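Local structure of membrane lipoprotein family protein (Aeropyrum pernix, 4PEV) at residues Glu184-Ala189 / Asp219-Trp224; Gly247-Tyr252 / Val274-Ile279; Leu56-Val61 / Phe120-Pro125. The protein binds adenosine and probably serves as the membrane-anchored solute receptor of an ABC transporter. All coordinates share one frame; numbering follows the deposited sequence. Where two conformers were deposited one is given.

How the interactions relate
Interactions 1 and 2 lie in one sheet, with centres about 9 Å apart. Strand 186-191, from interaction 1, runs beside strand 248-254, from interaction 2, and Lys186 joins them through two probable backbone hydrogen bonds: N to Gly247 O at 2.8 Å and O to Arg249 N at 2.8 Å. Interaction 3 belongs to the other sheet, across the chain's centre, about 33 Å from interaction 1 and 32 Å from interaction 2, centre to centre. Adenosine relates the three: Asp60 and Val61 of interaction 3 touch it directly, whereas the side chains of Tyr252 and Trp224, in interactions 2 and 1, stay about 7 and 8 Å from it.

Interaction 1 (Glu184-Ala189 / Asp219-Trp224); sequences EAKAGA and DVEMVW
Ala189 and Trp224 pair at the close-packed end of two parallel strands, where the methyl CB approaches the six-membered part of the indole obliquely, 3.4 Å from CE3. On the same face Ala187 CB lies 4.1 Å from Met222 CG (a selenomethionine). Helix 196-214 packs over this face: Tyr205 meets both Ala187 and Met222, and the ring of His202 stacks on Trp224. Three backbone hydrogen bonds hold the register: Ala187 N to Glu221 O, Val223 N to Ala187 O, and Ala189 N to Val223 O at 3.0 Å. The helix is also the connection between the strands, giving a beta-alpha-beta unit in which strand 222-226 forms the border of the sheet. Contact is looser at the other end, where Glu221 is exposed. Lys186 and Glu221 both carry CG anti to the carbonyl carbon (chi1 -51° and -62°) and continue as extended chains, side by side and pointing the same way. Their ends meet in a salt bridge whose hydrogen bond, Lys186 NZ to Glu221 OE1, is weak at 3.4 Å; the ammonium also makes a weak bond to Gln246 O. On the opposite face, with Val223, Lys186 CD comes only within 4.4 Å of Val223 CG2.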
loop_
_atom_site.group_PDB
_atom_site.type_symbol
_atom_site.label_atom_id
_atom_site.label_comp_id
_atom_site.label_asym_id
_atom_site.label_seq_id
_atom_site.Cartn_x
_atom_site.Cartn_y
_atom_site.Cartn_z
ATOM N N GLU C 184 4.130 -25.971 10.642
ATOM C CA GLU C 184 4.350 -24.602 11.078
ATOM C C GLU C 184 4.249 -23.594 9.917
ATOM O O GLU C 184 4.720 -23.845 8.805
ATOM C CB GLU C 184 5.663 -24.531 11.877
ATOM C CG GLU C 184 6.379 -23.199 11.900
ATOM C CD GLU C 184 7.544 -23.201 10.940
ATOM O OE1 GLU C 184 7.393 -22.654 9.831
ATOM O OE2 GLU C 184 8.597 -23.783 11.288
ATOM N N ALA C 185 3.588 -22.469 10.200
ATOM C CA ALA C 185 3.208 -21.479 9.199
ATOM C C ALA C 185 3.527 -20.108 9.721
ATOM O O ALA C 185 2.954 -19.689 10.719
ATOM C CB ALA C 185 1.719 -21.556 8.909
ATOM N N LYS C 186 4.412 -19.395 9.028
ATOM C CA LYS C 186 4.740 -18.020 9.396
ATOM C C LYS C 186 4.021 -16.972 8.543
ATOM O O LYS C 186 3.543 -17.259 7.441
ATOM C CB LYS C 186 6.235 -17.803 9.301
ATOM C CG LYS C 186 7.022 -18.849 10.050
ATOM C CD LYS C 186 8.501 -18.571 9.942
ATOM C CE LYS C 186 9.299 -19.801 10.289
ATOM N NZ LYS C 186 10.739 -19.478 10.164
ATOM N N ALA C 187 3.936 -15.761 9.087
ATOM C CA ALA C 187 3.476 -14.606 8.339
ATOM C C ALA C 187 4.679 -14.031 7.608
ATOM O O ALA C 187 5.816 -14.347 7.937
ATOM C CB ALA C 187 2.865 -13.568 9.265
ATOM N N GLY C 188 4.435 -13.208 6.603
ATOM C CA GLY C 188 5.521 -12.729 5.778
ATOM C C GLY C 188 5.149 -11.498 5.008
ATOM O O GLY C 188 3.990 -11.091 4.997
ATOM N N ALA C 189 6.152 -10.898 4.380
ATOM C CA ALA C 189 5.933 -9.771 3.487
ATOM C C ALA C 189 7.077 -9.680 2.518
ATOM O O ALA C 189 8.227 -9.817 2.917
ATOM C CB ALA C 189 5.825 -8.475 4.267
ATOM N N ASP C 219 2.829 -17.798 19.190
ATOM C CA ASP C 219 4.148 -17.264 18.853
ATOM C C ASP C 219 4.370 -17.342 17.349
ATOM O O ASP C 219 5.303 -18.001 16.877
ATOM C CB ASP C 219 5.263 -17.982 19.635
ATOM C CG ASP C 219 6.655 -17.312 19.458
ATOM O OD1 ASP C 219 6.755 -16.096 19.154
ATOM O OD2 ASP C 219 7.676 -18.016 19.619
ATOM N N VAL C 220 3.502 -16.661 16.603
ATOM C CA VAL C 220 3.578 -16.640 15.147
ATOM C C VAL C 220 4.740 -15.759 14.744
ATOM O O VAL C 220 4.791 -14.595 15.130
ATOM C CB VAL C 220 2.294 -16.060 14.502
ATOM C CG1 VAL C 220 2.481 -15.864 13.001
ATOM C CG2 VAL C 220 1.074 -16.937 14.782
ATOM N N GLU C 221 5.659 -16.299 13.954
ATOM C CA GLU C 221 6.818 -15.539 13.492
ATOM C C GLU C 221 6.527 -14.773 12.211
ATOM O O GLU C 221 5.609 -15.126 11.478
ATOM C CB GLU C 221 7.984 -16.469 13.276
ATOM C CG GLU C 221 8.386 -17.148 14.561
ATOM C CD GLU C 221 9.669 -17.937 14.427
ATOM O OE1 GLU C 221 10.088 -18.245 13.282
ATOM O OE2 GLU C 221 10.255 -18.254 15.482
HETATM N N MSE C 222 7.306 -13.720 11.961
HETATM C CA MSE C 222 7.111 -12.865 10.790
HETATM C C MSE C 222 8.424 -12.588 10.110
HETATM O O MSE C 222 9.406 -12.231 10.746
HETATM C CB MSE C 222 6.435 -11.545 11.152
HETATM C CG MSE C 222 5.845 -10.858 9.911
HETATM SE SE MSE C 222 7.082 -9.576 9.014
HETATM C CE MSE C 222 6.971 -8.114 10.333
ATOM N N VAL C 223 8.434 -12.751 8.793
ATOM C CA VAL C 223 9.629 -12.564 7.990
ATOM C C VAL C 223 9.363 -11.489 6.965
ATOM O O VAL C 223 8.460 -11.614 6.131
ATOM C CB VAL C 223 10.026 -13.853 7.265
ATOM C CG1 VAL C 223 11.222 -13.607 6.339
ATOM C CG2 VAL C 223 10.311 -14.942 8.301
ATOM N N TRP C 224 10.161 -10.435 7.037
ATOM C CA TRP C 224 10.021 -9.283 6.177
ATOM C C TRP C 224 11.246 -9.189 5.293
ATOM O O TRP C 224 12.356 -9.126 5.798
ATOM C CB TRP C 224 9.907 -8.045 7.033
ATOM C CG TRP C 224 9.794 -6.805 6.273
ATOM C CD1 TRP C 224 10.805 -6.116 5.674
ATOM C CD2 TRP C 224 8.604 -6.063 6.037
ATOM N NE1 TRP C 224 10.316 -4.976 5.090
ATOM C CE2 TRP C 224 8.964 -4.920 5.294
ATOM C CE3 TRP C 224 7.263 -6.255 6.378
ATOM C CZ2 TRP C 224 8.032 -3.970 4.876
ATOM C CZ3 TRP C 224 6.338 -5.309 5.971
ATOM C CH2 TRP C 224 6.730 -4.175 5.227
#

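Interaction 2 (Gly247-Tyr252 / Val274-Ile279)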
loop_
_atom_site.group_PDB
_atom_site.type_symbol
_atom_site.label_atom_id
_atom_site.label_comp_id
_atom_site.label_asym_id
_atom_site.label_seq_id
_atom_site.Cartn_x
_atom_site.Cartn_y
_atom_site.Cartn_z
ATOM N N GLY C 247 9.038 -21.792 5.637
ATOM C CA GLY C 247 7.764 -21.911 6.345
ATOM C C GLY C 247 6.798 -20.733 6.310
ATOM O O GLY C 247 5.785 -20.749 7.028
ATOM N N VAL C 248 7.070 -19.709 5.496
ATOM C CA VAL C 248 6.122 -18.600 5.376
ATOM C C VAL C 248 4.925 -19.099 4.592
ATOM O O VAL C 248 5.083 -19.692 3.534
ATOM C CB VAL C 248 6.695 -17.374 4.659
ATOM C CG1 VAL C 248 5.640 -16.279 4.579
ATOM C CG2 VAL C 248 7.919 -16.845 5.384
ATOM N N ARG C 249 3.733 -18.861 5.127
ATOM C CA ARG C 249 2.493 -19.323 4.509
ATOM C C ARG C 249 1.475 -18.207 4.242
ATOM O O ARG C 249 0.518 -18.404 3.495
ATOM C CB ARG C 249 1.866 -20.402 5.392
ATOM C CG ARG C 249 2.636 -21.715 5.394
ATOM C CD ARG C 249 2.436 -22.487 4.100
ATOM N NE ARG C 249 2.947 -23.852 4.200
ATOM C CZ ARG C 249 2.227 -24.897 4.580
ATOM N NH1 ARG C 249 0.960 -24.744 4.901
ATOM N NH2 ARG C 249 2.787 -26.092 4.636
ATOM N N VAL C 250 1.672 -17.046 4.849
ATOM C CA VAL C 250 0.821 -15.906 4.618
ATOM C C VAL C 250 1.701 -14.755 4.175
ATOM O O VAL C 250 2.668 -14.408 4.862
ATOM C CB VAL C 250 0.085 -15.524 5.891
ATOM C CG1 VAL C 250 -0.900 -14.396 5.606
ATOM C CG2 VAL C 250 -0.617 -16.752 6.462
ATOM N N PHE C 251 1.339 -14.154 3.044
ATOM C CA PHE C 251 2.228 -13.283 2.288
ATOM C C PHE C 251 1.640 -11.913 2.010
ATOM O O PHE C 251 0.844 -11.773 1.081
ATOM C CB PHE C 251 2.505 -13.921 0.942
ATOM C CG PHE C 251 3.522 -14.993 0.987
ATOM C CD1 PHE C 251 3.149 -16.294 1.216
ATOM C CD2 PHE C 251 4.850 -14.693 0.784
ATOM C CE1 PHE C 251 4.081 -17.298 1.238
ATOM C CE2 PHE C 251 5.800 -15.684 0.820
ATOM C CZ PHE C 251 5.415 -16.997 1.046
ATOM N N TYR C 252 2.073 -10.902 2.767
ATOM C CA TYR C 252 1.621 -9.516 2.567
ATOM C C TYR C 252 2.411 -8.826 1.468
ATOM O O TYR C 252 3.633 -8.737 1.536
ATOM C CB TYR C 252 1.785 -8.739 3.871
ATOM C CG TYR C 252 1.183 -7.371 3.911
ATOM C CD1 TYR C 252 0.110 -7.014 3.100
ATOM C CD2 TYR C 252 1.652 -6.435 4.827
ATOM C CE1 TYR C 252 -0.449 -5.744 3.181
ATOM C CE2 TYR C 252 1.100 -5.164 4.930
ATOM C CZ TYR C 252 0.056 -4.821 4.107
ATOM O OH TYR C 252 -0.475 -3.559 4.210
ATOM N N VAL C 274 -0.116 -26.996 -1.272
ATOM C CA VAL C 274 0.292 -26.288 -0.085
ATOM C C VAL C 274 -0.745 -25.235 0.282
ATOM O O VAL C 274 -1.206 -24.488 -0.568
ATOM C CB VAL C 274 1.656 -25.597 -0.318
ATOM C CG1 VAL C 274 2.025 -24.712 0.867
ATOM C CG2 VAL C 274 2.748 -26.638 -0.586
ATOM N N ILE C 275 -1.093 -25.153 1.557
ATOM C CA ILE C 275 -2.066 -24.163 2.011
ATOM C C ILE C 275 -1.363 -22.851 2.353
ATOM O O ILE C 275 -0.690 -22.763 3.389
ATOM C CB ILE C 275 -2.865 -24.682 3.221
ATOM C CG1 ILE C 275 -3.764 -25.840 2.774
ATOM C CG2 ILE C 275 -3.690 -23.560 3.842
ATOM C CD1 ILE C 275 -4.327 -26.673 3.917
ATOM N N ALA C 276 -1.531 -21.848 1.481
ATOM C CA ALA C 276 -0.928 -20.518 1.647
ATOM C C ALA C 276 -1.816 -19.420 1.077
ATOM O O ALA C 276 -2.591 -19.654 0.169
ATOM C CB ALA C 276 0.441 -20.464 0.976
ATOM N N PHE C 277 -1.671 -18.207 1.589
ATOM C CA PHE C 277 -2.525 -17.101 1.168
ATOM C C PHE C 277 -1.739 -15.816 0.972
ATOM O O PHE C 277 -0.720 -15.606 1.621
ATOM C CB PHE C 277 -3.616 -16.866 2.208
ATOM C CG PHE C 277 -4.561 -18.017 2.358
ATOM C CD1 PHE C 277 -5.635 -18.164 1.495
ATOM C CD2 PHE C 277 -4.378 -18.956 3.365
ATOM C CE1 PHE C 277 -6.505 -19.237 1.631
ATOM C CE2 PHE C 277 -5.245 -20.029 3.506
ATOM C CZ PHE C 277 -6.308 -20.166 2.637
ATOM N N SER C 278 -2.225 -14.962 0.075
ATOM C CA SER C 278 -1.600 -13.685 -0.190
ATOM C C SER C 278 -2.505 -12.574 0.330
ATOM O O SER C 278 -3.713 -12.760 0.489
ATOM C CB SER C 278 -1.361 -13.503 -1.695
ATOM O OG SER C 278 -0.437 -14.448 -2.218
ATOM N N ILE C 279 -1.908 -11.417 0.585
ATOM C CA ILE C 279 -2.630 -10.224 1.009
ATOM C C ILE C 279 -2.259 -9.011 0.132
ATOM O O ILE C 279 -1.090 -8.623 0.052
ATOM C CB ILE C 279 -2.344 -9.916 2.489
ATOM C CG1 ILE C 279 -2.649 -11.172 3.334
ATOM C CG2 ILE C 279 -3.127 -8.677 2.935
ATOM C CD1 ILE C 279 -2.507 -11.007 4.841
#
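The beta-alpha-beta unit of strand 248-254, helix 258-271 and strand 277-282 sets Val250, Phe251 and Tyr252 beside Phe277, Ser278 and Ile279 as parallel neighbours in the interior of the sheet. Three backbone bonds fix the register: Phe277 N to Arg249 O, Phe251 N to Phe277 O at 2.9 Å, and Ile279 N to Phe251 O at 2.8 Å. Ile279 carries the apolar contact on the face it shares with Val250 and Tyr252. Its CG2 is anti to the backbone N and CG1 anti to the carbonyl carbon (chi1 -54°), which parts the two branches. Ile279 CG2 reaches Tyr252 CD1 at 3.6 Å, the two side chains crossing at about a right angle, while Ile279 CD1 at the end of the longer branch meets Val250 CG1 at 3.8 Å. An alanine here is likely to leave Val250 CG1 without its partner and the Tyr252 ring with only CB against it, opening a gap on this face of the sheet. The phenol OH itself is hydrogen-bonded to Gln281. On the other face, helices 233-245 and 258-271 pack against Phe251, whose ring edge lies near the Phe277 carbonyl oxygen. Ahead of strand 277-282, Arg249 NH1 bonds Ile275 O at 3.0 Å, the oxygen lying 31° out of the guanidinium plane, and Val274 CG1 lies over one guanidinium face, 3.6 Å from Arg249 NE. A second conformer of this arginine makes that grip doubtful. The chemistry thus changes along the contact: an uncertain polar contact at the entry gives way to buried hydrocarbon and aromatic packing toward the adenosine end, beside the three backbone bonds and those that tie strand 248-254 to strand 186-191.

Interaction 3 (Leu56-Val61 / Phe120-Pro125). With ADN (adenosine), chain F.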
loop_
_atom_site.group_PDB
_atom_site.type_symbol
_atom_site.label_atom_id
_atom_site.label_comp_id
_atom_site.label_asym_id
_atom_site.label_seq_id
_atom_site.Cartn_x
_atom_site.Cartn_y
_atom_site.Cartn_z
ATOM N N LEU C 56 -0.148 17.255 -14.838
ATOM C CA LEU C 56 0.886 16.287 -15.146
ATOM C C LEU C 56 0.969 15.339 -13.973
ATOM O O LEU C 56 1.118 15.771 -12.827
ATOM C CB LEU C 56 2.238 16.970 -15.344
ATOM C CG LEU C 56 3.400 16.042 -15.717
ATOM C CD1 LEU C 56 3.202 15.377 -17.078
ATOM C CD2 LEU C 56 4.698 16.820 -15.692
ATOM N N VAL C 57 0.849 14.049 -14.266
ATOM C CA VAL C 57 1.038 13.012 -13.270
ATOM C C VAL C 57 2.344 12.343 -13.588
ATOM O O VAL C 57 2.547 11.812 -14.689
ATOM C CB VAL C 57 -0.069 11.964 -13.282
ATOM C CG1 VAL C 57 0.229 10.884 -12.235
ATOM C CG2 VAL C 57 -1.419 12.622 -13.015
ATOM N N LEU C 58 3.224 12.367 -12.604
ATOM C CA LEU C 58 4.617 12.103 -12.814
ATOM C C LEU C 58 4.955 10.947 -11.887
ATOM O O LEU C 58 5.027 11.109 -10.672
ATOM C CB LEU C 58 5.393 13.387 -12.509
ATOM C CG LEU C 58 6.783 13.700 -13.076
ATOM C CD1 LEU C 58 7.075 13.053 -14.422
ATOM C CD2 LEU C 58 6.971 15.203 -13.159
ATOM N N PHE C 59 5.092 9.763 -12.471
ATOM C CA PHE C 59 5.370 8.572 -11.712
ATOM C C PHE C 59 6.824 8.493 -11.299
ATOM O O PHE C 59 7.711 9.170 -11.824
ATOM C CB PHE C 59 4.970 7.308 -12.487
ATOM C CG PHE C 59 3.488 7.203 -12.754
ATOM C CD1 PHE C 59 2.581 7.060 -11.699
ATOM C CD2 PHE C 59 2.996 7.261 -14.057
ATOM C CE1 PHE C 59 1.207 6.977 -11.944
ATOM C CE2 PHE C 59 1.633 7.167 -14.311
ATOM C CZ PHE C 59 0.735 7.027 -13.255
ATOM N N ASP C 60 7.038 7.628 -10.328
ATOM C CA ASP C 60 8.315 7.459 -9.691
ATOM C C ASP C 60 9.116 6.509 -10.544
ATOM O O ASP C 60 10.008 6.903 -11.268
ATOM C CB ASP C 60 8.088 6.840 -8.296
ATOM C CG ASP C 60 8.943 7.434 -7.273
ATOM O OD1 ASP C 60 9.721 8.327 -7.650
ATOM O OD2 ASP C 60 8.827 7.037 -6.102
ATOM N N VAL C 61 8.733 5.244 -10.479
ATOM C CA VAL C 61 9.551 4.162 -10.963
ATOM C C VAL C 61 8.806 3.492 -12.104
ATOM O O VAL C 61 9.270 3.490 -13.247
ATOM C CB VAL C 61 9.800 3.144 -9.829
ATOM C CG1 VAL C 61 10.549 1.924 -10.345
ATOM C CG2 VAL C 61 10.545 3.806 -8.676
ATOM N N PHE C 120 7.433 8.542 -2.950
ATOM C CA PHE C 120 8.435 9.094 -2.069
ATOM C C PHE C 120 9.701 9.582 -2.768
ATOM O O PHE C 120 10.255 10.595 -2.357
ATOM C CB PHE C 120 8.819 8.049 -1.009
ATOM C CG PHE C 120 10.004 8.440 -0.193
ATOM C CD1 PHE C 120 9.871 9.379 0.834
ATOM C CD2 PHE C 120 11.260 7.922 -0.481
ATOM C CE1 PHE C 120 10.973 9.771 1.571
ATOM C CE2 PHE C 120 12.363 8.312 0.248
ATOM C CZ PHE C 120 12.218 9.234 1.277
ATOM N N LEU C 121 10.180 8.877 -3.798
ATOM C CA LEU C 121 11.470 9.226 -4.406
ATOM C C LEU C 121 11.525 10.624 -5.028
ATOM O O LEU C 121 12.616 11.134 -5.323
ATOM C CB LEU C 121 11.893 8.207 -5.457
ATOM C CG LEU C 121 12.044 6.730 -5.067
ATOM C CD1 LEU C 121 12.584 5.950 -6.262
ATOM C CD2 LEU C 121 12.958 6.553 -3.860
ATOM N N TRP C 122 10.357 11.233 -5.226
ATOM C CA TRP C 122 10.241 12.618 -5.693
ATOM C C TRP C 122 10.544 13.682 -4.628
ATOM O O TRP C 122 10.651 14.860 -4.943
ATOM C CB TRP C 122 8.819 12.860 -6.214
ATOM C CG TRP C 122 8.570 12.291 -7.561
ATOM C CD1 TRP C 122 7.687 11.312 -7.886
ATOM C CD2 TRP C 122 9.222 12.670 -8.778
ATOM N NE1 TRP C 122 7.751 11.052 -9.232
ATOM C CE2 TRP C 122 8.680 11.877 -9.805
ATOM C CE3 TRP C 122 10.208 13.617 -9.099
ATOM C CZ2 TRP C 122 9.087 11.989 -11.124
ATOM C CZ3 TRP C 122 10.607 13.741 -10.417
ATOM C CH2 TRP C 122 10.054 12.928 -11.414
ATOM N N GLN C 123 10.668 13.270 -3.376
ATOM C CA GLN C 123 10.816 14.203 -2.271
ATOM C C GLN C 123 12.124 14.969 -2.327
ATOM O O GLN C 123 12.146 16.162 -2.110
ATOM C CB GLN C 123 10.746 13.462 -0.954
ATOM C CG GLN C 123 10.445 14.355 0.212
ATOM C CD GLN C 123 10.737 13.663 1.514
ATOM O OE1 GLN C 123 9.936 12.870 2.015
ATOM N NE2 GLN C 123 11.899 13.946 2.063
ATOM N N GLU C 124 13.212 14.267 -2.598
ATOM C CA GLU C 124 14.520 14.892 -2.748
ATOM C C GLU C 124 14.531 15.903 -3.898
ATOM O O GLU C 124 14.814 17.072 -3.662
ATOM C CB GLU C 124 15.589 13.821 -2.966
ATOM C CG GLU C 124 16.481 13.532 -1.773
ATOM C CD GLU C 124 17.933 13.839 -2.080
ATOM O OE1 GLU C 124 18.797 12.981 -1.770
ATOM O OE2 GLU C 124 18.203 14.922 -2.664
ATOM N N PRO C 125 14.204 15.471 -5.140
ATOM C CA PRO C 125 14.222 16.423 -6.238
ATOM C C PRO C 125 13.278 17.605 -6.075
ATOM O O PRO C 125 13.590 18.694 -6.543
ATOM C CB PRO C 125 13.787 15.575 -7.436
ATOM C CG PRO C 125 14.194 14.202 -7.088
ATOM C CD PRO C 125 13.891 14.118 -5.631
HETATM O "O5'" ADN F . 2.932 -1.529 -2.928
HETATM C "C5'" ADN F . 3.228 -1.237 -1.548
HETATM C "C4'" ADN F . 3.705 0.191 -1.265
HETATM O "O4'" ADN F . 4.969 0.466 -1.874
HETATM C "C3'" ADN F . 2.809 1.332 -1.739
HETATM O "O3'" ADN F . 1.708 1.562 -0.854
HETATM C "C2'" ADN F . 3.789 2.498 -1.814
HETATM O "O2'" ADN F . 4.010 3.133 -0.547
HETATM C "C1'" ADN F . 5.062 1.832 -2.268
HETATM N N9 ADN F . 5.195 1.881 -3.736
HETATM C C8 ADN F . 4.599 1.074 -4.645
HETATM N N7 ADN F . 4.967 1.402 -5.913
HETATM C C5 ADN F . 5.825 2.438 -5.804
HETATM C C6 ADN F . 6.602 3.293 -6.727
HETATM N N6 ADN F . 6.522 3.091 -8.056
HETATM N N1 ADN F . 7.373 4.278 -6.203
HETATM C C2 ADN F . 7.454 4.503 -4.874
HETATM N N3 ADN F . 6.778 3.770 -3.979
HETATM C C4 ADN F . 5.965 2.752 -4.372
#
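Their torsions bring the ends of Asp60 and Trp122 together, the two side chains running past one another in opposite senses. Asp60 has chi1 -139° with chi2 at 0°, which keeps OD1 on the side of CA and sends OD2 outward; Trp122 CG is anti to the carbonyl carbon, swinging the indole from the 3-10 turn back to strand 54-59. Asp60 OD2 accepts Leu121 N at 3.2 Å on its syn lone pair and stands 3.1 Å from adenosine N1, so one oxygen faces both the turn and the base. Asp60 OD1 lies over one face of the indole, 3.6 Å from Trp122 CD1, with carboxylate and ring planes only 19° apart. Farther along the ring, Trp122 NE1 is 3.1 Å from Leu58 O and 3.2 Å from Phe59 O, while Leu58 CG rests against Trp122 CZ2 at 3.5 Å, the two side chains crossing at about a right angle. Met99 and Leu103 of helix 99-108 also pack on the indole. Nearer the ligand, Val61 CG2 touches Leu121 CD1 at 3.8 Å, and Val61 CB comes close to adenosine N6. Leu121 N and, probably, the face of Trp122 help to position Asp60, an adenosine-binding residue. Such a site, built where strands of a parallel sheet end and the following helices begin, is characteristic of the ligand cleft in periplasmic-binding-protein folds.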